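Local coordinates for protein insulinase family protease (Yersinia pestis, PDB 3GO9) that belongs to the insulinase (M16) peptidase family and may act as a protease, although its activity is not established, at residues Q16-P24 with P279-S287; N33-P43 with P209-V220. All blocks are in the same frame, centred on the assembly; numbering follows the deposited sequence. Where two conformers were deposited one is given.

Contact 1. Residues Q16-P24 with P279-S287; sequences QAEALQPDP and PIQDSMALS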
loop_
_atom_site.group_PDB
_atom_site.type_symbol
_atom_site.label_atom_id
_atom_site.label_comp_id
_atom_site.label_asym_id
_atom_site.label_seq_id
_atom_site.Cartn_x
_atom_site.Cartn_y
_atom_site.Cartn_z
ATOM N N GLN A 16 5.641 8.510 32.280
ATOM C CA GLN A 16 6.018 8.799 30.905
ATOM C C GLN A 16 6.218 7.512 30.064
ATOM O O GLN A 16 6.447 6.419 30.582
ATOM C CB GLN A 16 7.272 9.713 30.896
ATOM C CG GLN A 16 7.015 11.060 31.621
ATOM C CD GLN A 16 6.312 12.149 30.760
ATOM O OE1 GLN A 16 5.939 13.233 31.274
ATOM N NE2 GLN A 16 6.143 11.870 29.461
ATOM N N ALA A 17 6.055 7.643 28.766
ATOM C CA ALA A 17 6.424 6.573 27.841
ATOM C C ALA A 17 7.717 6.910 27.109
ATOM O O ALA A 17 8.069 8.064 26.910
ATOM C CB ALA A 17 5.301 6.342 26.879
ATOM N N GLU A 18 8.467 5.885 26.705
ATOM C CA GLU A 18 9.665 6.095 25.948
ATOM C C GLU A 18 9.317 6.645 24.555
ATOM O O GLU A 18 8.201 6.402 24.056
ATOM C CB GLU A 18 10.424 4.779 25.770
ATOM C CG GLU A 18 9.652 3.739 25.008
ATOM C CD GLU A 18 10.091 2.344 25.342
ATOM O OE1 GLU A 18 10.985 1.819 24.635
ATOM O OE2 GLU A 18 9.571 1.788 26.324
ATOM N N ALA A 19 10.298 7.309 23.949
ATOM C CA ALA A 19 10.237 7.738 22.579
ATOM C C ALA A 19 10.233 6.489 21.657
ATOM O O ALA A 19 11.017 5.569 21.869
ATOM C CB ALA A 19 11.394 8.590 22.215
ATOM N N LEU A 20 9.404 6.501 20.624
ATOM C CA LEU A 20 9.540 5.467 19.594
ATOM C C LEU A 20 10.873 5.608 18.862
ATOM O O LEU A 20 11.316 6.730 18.592
ATOM C CB LEU A 20 8.399 5.533 18.570
ATOM C CG LEU A 20 7.008 5.327 19.134
ATOM C CD1 LEU A 20 5.991 5.518 17.983
ATOM C CD2 LEU A 20 6.862 3.953 19.789
ATOM N N GLN A 21 11.497 4.475 18.551
ATOM C CA GLN A 21 12.793 4.376 17.907
ATOM C C GLN A 21 12.599 3.929 16.456
ATOM O O GLN A 21 12.220 2.791 16.215
ATOM C CB GLN A 21 13.642 3.278 18.602
ATOM C CG GLN A 21 14.038 3.522 20.036
ATOM C CD GLN A 21 14.728 2.302 20.643
ATOM O OE1 GLN A 21 15.347 1.503 19.919
ATOM N NE2 GLN A 21 14.595 2.130 21.970
ATOM N N PRO A 22 12.912 4.777 15.497
ATOM C CA PRO A 22 12.986 4.280 14.114
ATOM C C PRO A 22 13.924 3.123 13.993
ATOM O O PRO A 22 14.914 3.064 14.690
ATOM C CB PRO A 22 13.517 5.484 13.319
ATOM C CG PRO A 22 13.076 6.716 14.191
ATOM C CD PRO A 22 13.295 6.209 15.587
ATOM N N ASP A 23 13.637 2.164 13.122
ATOM C CA ASP A 23 14.449 0.965 13.084
ATOM C C ASP A 23 15.835 1.322 12.538
ATOM O O ASP A 23 15.939 1.746 11.397
ATOM C CB ASP A 23 13.752 -0.058 12.175
ATOM C CG ASP A 23 14.504 -1.364 12.065
ATOM O OD1 ASP A 23 15.582 -1.509 12.670
ATOM O OD2 ASP A 23 13.992 -2.280 11.391
ATOM N N PRO A 24 16.904 1.180 13.334
ATOM C CA PRO A 24 18.231 1.608 12.904
ATOM C C PRO A 24 18.820 0.659 11.856
ATOM O O PRO A 24 19.791 1.020 11.206
ATOM C CB PRO A 24 19.050 1.577 14.221
ATOM C CG PRO A 24 18.424 0.557 15.004
ATOM C CD PRO A 24 16.938 0.655 14.717
ATOM N N PRO A 279 -1.172 9.472 11.465
ATOM C CA PRO A 279 0.071 8.734 11.728
ATOM C C PRO A 279 0.432 8.667 13.209
ATOM O O PRO A 279 0.246 9.622 13.987
ATOM C CB PRO A 279 1.146 9.496 10.935
ATOM C CG PRO A 279 0.406 10.068 9.756
ATOM C CD PRO A 279 -0.950 10.491 10.403
ATOM N N ILE A 280 1.005 7.530 13.570
ATOM C CA ILE A 280 1.291 7.227 14.951
ATOM C C ILE A 280 2.617 7.932 15.374
ATOM O O ILE A 280 3.643 7.573 14.864
ATOM C CB ILE A 280 1.430 5.730 15.075
ATOM C CG1 ILE A 280 0.066 5.075 14.812
ATOM C CG2 ILE A 280 1.949 5.342 16.473
ATOM C CD1 ILE A 280 0.139 3.678 14.309
ATOM N N GLN A 281 2.541 8.869 16.308
ATOM C CA GLN A 281 3.689 9.761 16.677
ATOM C C GLN A 281 4.402 9.270 17.901
ATOM O O GLN A 281 5.545 9.667 18.178
ATOM C CB GLN A 281 3.192 11.160 17.035
ATOM C CG GLN A 281 2.674 12.024 15.901
ATOM C CD GLN A 281 3.641 12.036 14.772
ATOM O OE1 GLN A 281 4.526 12.912 14.680
ATOM N NE2 GLN A 281 3.547 11.011 13.941
ATOM N N ASP A 282 3.709 8.493 18.704
ATOM C CA ASP A 282 4.206 8.178 20.011
ATOM C C ASP A 282 3.587 6.891 20.494
ATOM O O ASP A 282 2.744 6.277 19.798
ATOM C CB ASP A 282 3.959 9.351 20.997
ATOM C CG ASP A 282 2.493 9.691 21.180
ATOM O OD1 ASP A 282 1.667 8.772 21.168
ATOM O OD2 ASP A 282 2.162 10.890 21.407
ATOM N N SER A 283 4.087 6.440 21.635
ATOM C CA SER A 283 3.756 5.129 22.179
ATOM C C SER A 283 2.266 5.027 22.528
ATOM O O SER A 283 1.662 3.955 22.391
ATOM C CB SER A 283 4.619 4.830 23.408
ATOM O OG SER A 283 4.343 3.526 23.930
HETATM N N MSE A 284 1.690 6.134 22.975
HETATM C CA MSE A 284 0.280 6.148 23.390
HETATM C C MSE A 284 -0.609 5.940 22.178
HETATM O O MSE A 284 -1.591 5.153 22.241
HETATM C CB MSE A 284 -0.049 7.467 24.111
HETATM C CG MSE A 284 0.823 7.683 25.352
HETATM SE SE MSE A 284 2.612 8.499 25.020
HETATM C CE MSE A 284 2.023 10.337 24.645
ATOM N N ALA A 285 -0.270 6.620 21.082
ATOM C CA ALA A 285 -0.977 6.482 19.809
ATOM C C ALA A 285 -0.793 5.076 19.310
ATOM O O ALA A 285 -1.700 4.493 18.698
ATOM C CB ALA A 285 -0.463 7.446 18.765
ATOM N N LEU A 286 0.407 4.524 19.521
ATOM C CA LEU A 286 0.644 3.152 19.068
ATOM C C LEU A 286 -0.308 2.169 19.785
ATOM O O LEU A 286 -0.914 1.286 19.149
ATOM C CB LEU A 286 2.120 2.752 19.309
ATOM C CG LEU A 286 2.475 1.342 18.855
ATOM C CD1 LEU A 286 2.198 1.023 17.351
ATOM C CD2 LEU A 286 3.979 1.068 19.147
ATOM N N SER A 287 -0.391 2.303 21.101
ATOM C CA SER A 287 -1.270 1.479 21.891
ATOM C C SER A 287 -2.749 1.614 21.469
ATOM O O SER A 287 -3.487 0.605 21.394
ATOM C CB SER A 287 -1.120 1.868 23.356
ATOM O OG SER A 287 0.127 1.373 23.783
HETATM O O HOH W 1 6.207 7.841 23.037
HETATM O O HOH W 2 7.730 8.793 20.321
#

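Contact 2. Residues N33-P43 with P209-V220; sequences NGFSWQLLATP and PDAMTLYVVGNV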
loop_
_atom_site.group_PDB
_atom_site.type_symbol
_atom_site.label_atom_id
_atom_site.label_comp_id
_atom_site.label_asym_id
_atom_site.label_seq_id
_atom_site.Cartn_x
_atom_site.Cartn_y
_atom_site.Cartn_z
ATOM N N ASN A 33 22.428 17.255 -3.505
ATOM C CA ASN A 33 21.321 17.714 -4.385
ATOM C C ASN A 33 19.927 17.342 -3.889
ATOM O O ASN A 33 18.902 17.599 -4.585
ATOM C CB ASN A 33 21.536 17.184 -5.812
ATOM C CG ASN A 33 21.488 15.687 -5.884
ATOM O OD1 ASN A 33 21.225 15.005 -4.880
ATOM N ND2 ASN A 33 21.724 15.165 -7.070
ATOM N N GLY A 34 19.864 16.776 -2.698
ATOM C CA GLY A 34 18.622 16.389 -2.043
ATOM C C GLY A 34 18.116 14.976 -2.339
ATOM O O GLY A 34 17.069 14.555 -1.793
ATOM N N PHE A 35 18.850 14.263 -3.178
ATOM C CA PHE A 35 18.525 12.844 -3.451
ATOM C C PHE A 35 18.616 12.012 -2.166
ATOM O O PHE A 35 19.544 12.167 -1.407
ATOM C CB PHE A 35 19.477 12.317 -4.484
ATOM C CG PHE A 35 19.134 10.943 -4.996
ATOM C CD1 PHE A 35 18.334 10.812 -6.108
ATOM C CD2 PHE A 35 19.620 9.813 -4.364
ATOM C CE1 PHE A 35 18.025 9.554 -6.603
ATOM C CE2 PHE A 35 19.311 8.521 -4.854
ATOM C CZ PHE A 35 18.520 8.400 -5.989
ATOM N N SER A 36 17.596 11.190 -1.893
ATOM C CA SER A 36 17.545 10.400 -0.650
ATOM C C SER A 36 17.755 8.948 -0.946
ATOM O O SER A 36 17.339 8.461 -2.010
ATOM C CB SER A 36 16.183 10.574 0.016
ATOM O OG SER A 36 15.992 11.939 0.424
ATOM N N TRP A 37 18.388 8.245 -0.016
ATOM C CA TRP A 37 18.534 6.795 -0.180
ATOM C C TRP A 37 18.363 6.095 1.166
ATOM O O TRP A 37 18.631 6.695 2.221
ATOM C CB TRP A 37 19.869 6.419 -0.822
ATOM C CG TRP A 37 21.089 6.900 -0.131
ATOM C CD1 TRP A 37 21.755 8.083 -0.365
ATOM C CD2 TRP A 37 21.828 6.233 0.908
ATOM N NE1 TRP A 37 22.853 8.189 0.464
ATOM C CE2 TRP A 37 22.933 7.064 1.239
ATOM C CE3 TRP A 37 21.681 5.016 1.560
ATOM C CZ2 TRP A 37 23.880 6.721 2.229
ATOM C CZ3 TRP A 37 22.626 4.660 2.554
ATOM C CH2 TRP A 37 23.705 5.519 2.883
ATOM N N GLN A 38 17.928 4.828 1.081
ATOM C CA GLN A 38 17.697 4.028 2.255
ATOM C C GLN A 38 18.143 2.616 1.929
ATOM O O GLN A 38 17.794 2.094 0.899
ATOM C CB GLN A 38 16.242 4.041 2.666
ATOM C CG GLN A 38 15.627 5.391 2.924
ATOM C CD GLN A 38 14.234 5.340 3.525
ATOM O OE1 GLN A 38 13.767 4.306 4.056
ATOM N NE2 GLN A 38 13.537 6.459 3.420
ATOM N N LEU A 39 18.914 2.000 2.824
ATOM C CA LEU A 39 19.478 0.695 2.589
ATOM C C LEU A 39 19.205 -0.214 3.811
ATOM O O LEU A 39 19.453 0.148 4.970
ATOM C CB LEU A 39 20.991 0.838 2.384
ATOM C CG LEU A 39 21.846 -0.386 2.431
ATOM C CD1 LEU A 39 21.387 -1.418 1.399
ATOM C CD2 LEU A 39 23.286 0.104 2.183
ATOM N N LEU A 40 18.713 -1.406 3.538
ATOM C CA LEU A 40 18.558 -2.426 4.520
ATOM C C LEU A 40 19.462 -3.599 4.142
ATOM O O LEU A 40 19.146 -4.347 3.230
ATOM C CB LEU A 40 17.088 -2.921 4.584
ATOM C CG LEU A 40 16.808 -3.971 5.673
ATOM C CD1 LEU A 40 17.113 -3.440 7.075
ATOM C CD2 LEU A 40 15.379 -4.578 5.611
ATOM N N ALA A 41 20.601 -3.755 4.825
ATOM C CA ALA A 41 21.421 -4.945 4.589
ATOM C C ALA A 41 20.769 -6.165 5.255
ATOM O O ALA A 41 20.320 -6.079 6.410
ATOM C CB ALA A 41 22.845 -4.716 5.178
ATOM N N THR A 42 20.778 -7.316 4.565
ATOM C CA THR A 42 20.101 -8.517 5.060
ATOM C C THR A 42 21.065 -9.712 5.068
ATOM O O THR A 42 20.971 -10.628 4.247
ATOM C CB THR A 42 18.866 -8.831 4.201
ATOM O OG1 THR A 42 19.268 -9.071 2.845
ATOM C CG2 THR A 42 17.858 -7.664 4.293
ATOM N N PRO A 43 21.958 -9.720 6.037
ATOM C CA PRO A 43 22.855 -10.874 6.096
ATOM C C PRO A 43 22.106 -12.149 6.490
ATOM O O PRO A 43 22.658 -13.226 6.294
ATOM C CB PRO A 43 23.860 -10.459 7.194
ATOM C CG PRO A 43 23.171 -9.448 7.985
ATOM C CD PRO A 43 22.316 -8.693 7.027
ATOM N N PRO A 209 16.070 15.659 -8.033
ATOM C CA PRO A 209 16.603 14.708 -7.034
ATOM C C PRO A 209 15.941 14.846 -5.693
ATOM O O PRO A 209 15.859 13.879 -4.923
ATOM C CB PRO A 209 18.101 15.007 -6.977
ATOM C CG PRO A 209 18.272 16.343 -7.710
ATOM C CD PRO A 209 17.139 16.379 -8.715
ATOM N N ASP A 210 15.468 16.071 -5.394
ATOM C CA ASP A 210 14.763 16.308 -4.145
ATOM C C ASP A 210 13.394 15.641 -4.050
ATOM O O ASP A 210 12.791 15.617 -2.956
ATOM C CB ASP A 210 14.670 17.833 -3.879
ATOM C CG ASP A 210 13.865 18.574 -4.926
ATOM O OD1 ASP A 210 13.857 18.147 -6.096
ATOM O OD2 ASP A 210 13.288 19.653 -4.572
ATOM N N ALA A 211 12.906 15.085 -5.170
ATOM C CA ALA A 211 11.661 14.366 -5.226
ATOM C C ALA A 211 11.891 12.858 -5.386
ATOM O O ALA A 211 10.949 12.161 -5.716
ATOM C CB ALA A 211 10.831 14.875 -6.356
HETATM N N MSE A 212 13.105 12.386 -5.099
HETATM C CA MSE A 212 13.468 10.977 -5.331
HETATM C C MSE A 212 14.023 10.310 -4.092
HETATM O O MSE A 212 14.799 10.905 -3.348
HETATM C CB MSE A 212 14.515 10.835 -6.427
HETATM C CG MSE A 212 14.066 11.465 -7.734
HETATM SE SE MSE A 212 15.355 11.129 -9.118
HETATM C CE MSE A 212 14.422 11.998 -10.598
ATOM N N THR A 213 13.670 9.044 -3.932
ATOM C CA THR A 213 14.274 8.185 -2.914
ATOM C C THR A 213 14.568 6.836 -3.517
ATOM O O THR A 213 13.650 6.180 -4.085
ATOM C CB THR A 213 13.381 7.968 -1.701
ATOM O OG1 THR A 213 12.954 9.251 -1.161
ATOM C CG2 THR A 213 14.058 7.184 -0.629
ATOM N N LEU A 214 15.817 6.408 -3.335
ATOM C CA LEU A 214 16.207 5.055 -3.706
ATOM C C LEU A 214 16.238 4.140 -2.486
ATOM O O LEU A 214 16.807 4.522 -1.454
ATOM C CB LEU A 214 17.599 5.058 -4.346
ATOM C CG LEU A 214 18.167 3.695 -4.740
ATOM C CD1 LEU A 214 17.476 3.071 -5.930
ATOM C CD2 LEU A 214 19.697 3.816 -5.000
ATOM N N TYR A 215 15.605 2.976 -2.595
ATOM C CA TYR A 215 15.634 2.000 -1.531
ATOM C C TYR A 215 16.312 0.737 -2.045
ATOM O O TYR A 215 16.113 0.343 -3.179
ATOM C CB TYR A 215 14.208 1.571 -1.101
ATOM C CG TYR A 215 13.294 2.689 -0.665
ATOM C CD1 TYR A 215 13.046 2.895 0.697
ATOM C CD2 TYR A 215 12.651 3.461 -1.578
ATOM C CE1 TYR A 215 12.206 3.944 1.116
ATOM C CE2 TYR A 215 11.845 4.497 -1.189
ATOM C CZ TYR A 215 11.621 4.705 0.181
ATOM O OH TYR A 215 10.753 5.738 0.585
ATOM N N VAL A 216 17.122 0.100 -1.186
ATOM C CA VAL A 216 17.810 -1.109 -1.528
ATOM C C VAL A 216 17.661 -2.057 -0.334
ATOM O O VAL A 216 17.987 -1.672 0.827
ATOM C CB VAL A 216 19.307 -0.887 -1.790
ATOM C CG1 VAL A 216 20.065 -2.214 -2.101
ATOM C CG2 VAL A 216 19.515 0.142 -2.923
ATOM N N VAL A 217 17.280 -3.292 -0.631
ATOM C CA VAL A 217 17.254 -4.353 0.391
ATOM C C VAL A 217 18.013 -5.559 -0.130
ATOM O O VAL A 217 17.691 -6.068 -1.221
ATOM C CB VAL A 217 15.825 -4.811 0.659
ATOM C CG1 VAL A 217 15.780 -6.019 1.636
ATOM C CG2 VAL A 217 14.996 -3.618 1.238
ATOM N N GLY A 218 18.940 -6.059 0.684
ATOM C CA GLY A 218 19.634 -7.272 0.282
ATOM C C GLY A 218 20.943 -7.449 0.963
ATOM O O GLY A 218 21.370 -6.631 1.769
ATOM N N ASN A 219 21.596 -8.571 0.671
ATOM C CA ASN A 219 22.863 -8.871 1.321
ATOM C C ASN A 219 23.929 -8.176 0.529
ATOM O O ASN A 219 24.648 -8.793 -0.258
ATOM C CB ASN A 219 23.120 -10.375 1.374
ATOM C CG ASN A 219 24.434 -10.691 2.098
ATOM O OD1 ASN A 219 24.821 -9.981 3.023
ATOM N ND2 ASN A 219 25.061 -11.818 1.742
ATOM N N VAL A 220 23.986 -6.865 0.690
ATOM C CA VAL A 220 24.898 -6.069 -0.053
ATOM C C VAL A 220 26.014 -5.565 0.858
ATOM O O VAL A 220 25.913 -5.667 2.060
ATOM C CB VAL A 220 24.179 -4.886 -0.706
ATOM C CG1 VAL A 220 23.035 -5.387 -1.559
ATOM C CG2 VAL A 220 23.623 -4.006 0.302
HETATM O O HOH W 3 14.772 13.092 -1.748
#

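Contact 1. Residues Q16-P24 with P279-S287
Leu20 lays its isobutyl group over the first turn of helix 283-309, its CD1 methyl resting on the backbone where Asp282 C lies 3.7 Å away. With CG turned beside its own backbone N and anti to the carbonyl carbon (chi1 -61°), the side chain reaches the helix start with both branches: CD1 also approaches Ile280 CG2, while CD2 meets Leu286 CD2 at 4.1 Å, the two leucines crossing obliquely. Three residues before it, Ala17 CB touches Ser283 CB at 3.8 Å, and in one of its two conformers Met284 (selenomethionine) brings its selenium near the same methyl.

No direct hydrogen bond joins the segments; two waters do the polar work. One donates to Glu18 O and accepts from Ser283 N, at 2.7 and 2.9 Å, so a first-turn amide of the helix is served through solvent. The other accepts from Leu20 N and donates to Gln281 O. Asp282 is the N-cap: its OD1 takes the amide of Ala285 N at 2.9 Å in a nearly straight bond (167°). Outside the pair, Leu414 of helix 408-421 touches both Leu20 and Ser283, and Lys413 forms a salt bridge with Glu18.

The chemistry is thus that of an irregular segment held to a helix start by Leu20, a smaller Ala17-Ser283 contact and two water bridges, its backbone polar groups matched by solvent rather than by each other.

Contact 2. Residues N33-P43 with P209-V220
Phe35 packs its ring against the start of strand 212-218, CZ lying 3.8 Å from Leu214 CB and CE1 3.7 Å from the CB of Met212 (selenomethionine). The selenium sits in the ring plane at its edge, a Met-aromatic contact. CG lies anti to the backbone N (chi1 -172°), carrying the ring toward these side chains, and Phe233 stacks on it.

From here strands 36-41 and 212-218 run parallel, neighbours in the seven-stranded sheet, 14° apart in direction. Their bonds alternate from Ser36 N to Met212 O through to Thr42 N on Gly218 O. On the face of Leu39, Leu214 and Val216, covered by helix 222-233, Leu39 CD1 slides past Val220 CG2 at 3.6 Å. On the other, Gln38 lies alongside Tyr215, amide and ring planes 61° apart; Arg395 holds Gln38 OE1 and Gln399 the tyrosine hydroxyl.

The Asn33 end is packed too: Asn33 OD1 takes Phe35 N in an Asx turn, Pro209 CB lies 3.6 Å from Asn33 CG, and ND2 bonds to Phe233 O and Leu236 O. A water links Gly34 O, Met212 O and Ser36 OG, which also bonds to Lys30 NZ. The looser, solvent side is at exposed Pro43, whose CA stands 3.8 Å from Asn219 OD1.

Such chemistry implies a register fixed by backbone bonds, one face apolar toward its helix, the opposite mixing apolar Leu40 and Val217 with polar groups bonded to helix 388-401.

How the contacts relate
From the N terminus the chain first runs through 16-24, the near half of contact 1, then through strand 26-30 into 33-43, which opens contact 2. That contact closes when segment 209-220 returns, 166 residues after the end of 33-43, and sets strand 212-218 beside strand 36-41; only afterwards does 279-287 close the longer loop of contact 1. Contact 2 is therefore nested inside contact 1. Their centres lie 24 Å apart, and their nearest atoms, about 5 Å apart, do not touch. One contact joins two strands within the seven-stranded sheet, while the other ties the segment leading into that sheet to helix 283-309, which follows the second sheet's strand 267-276.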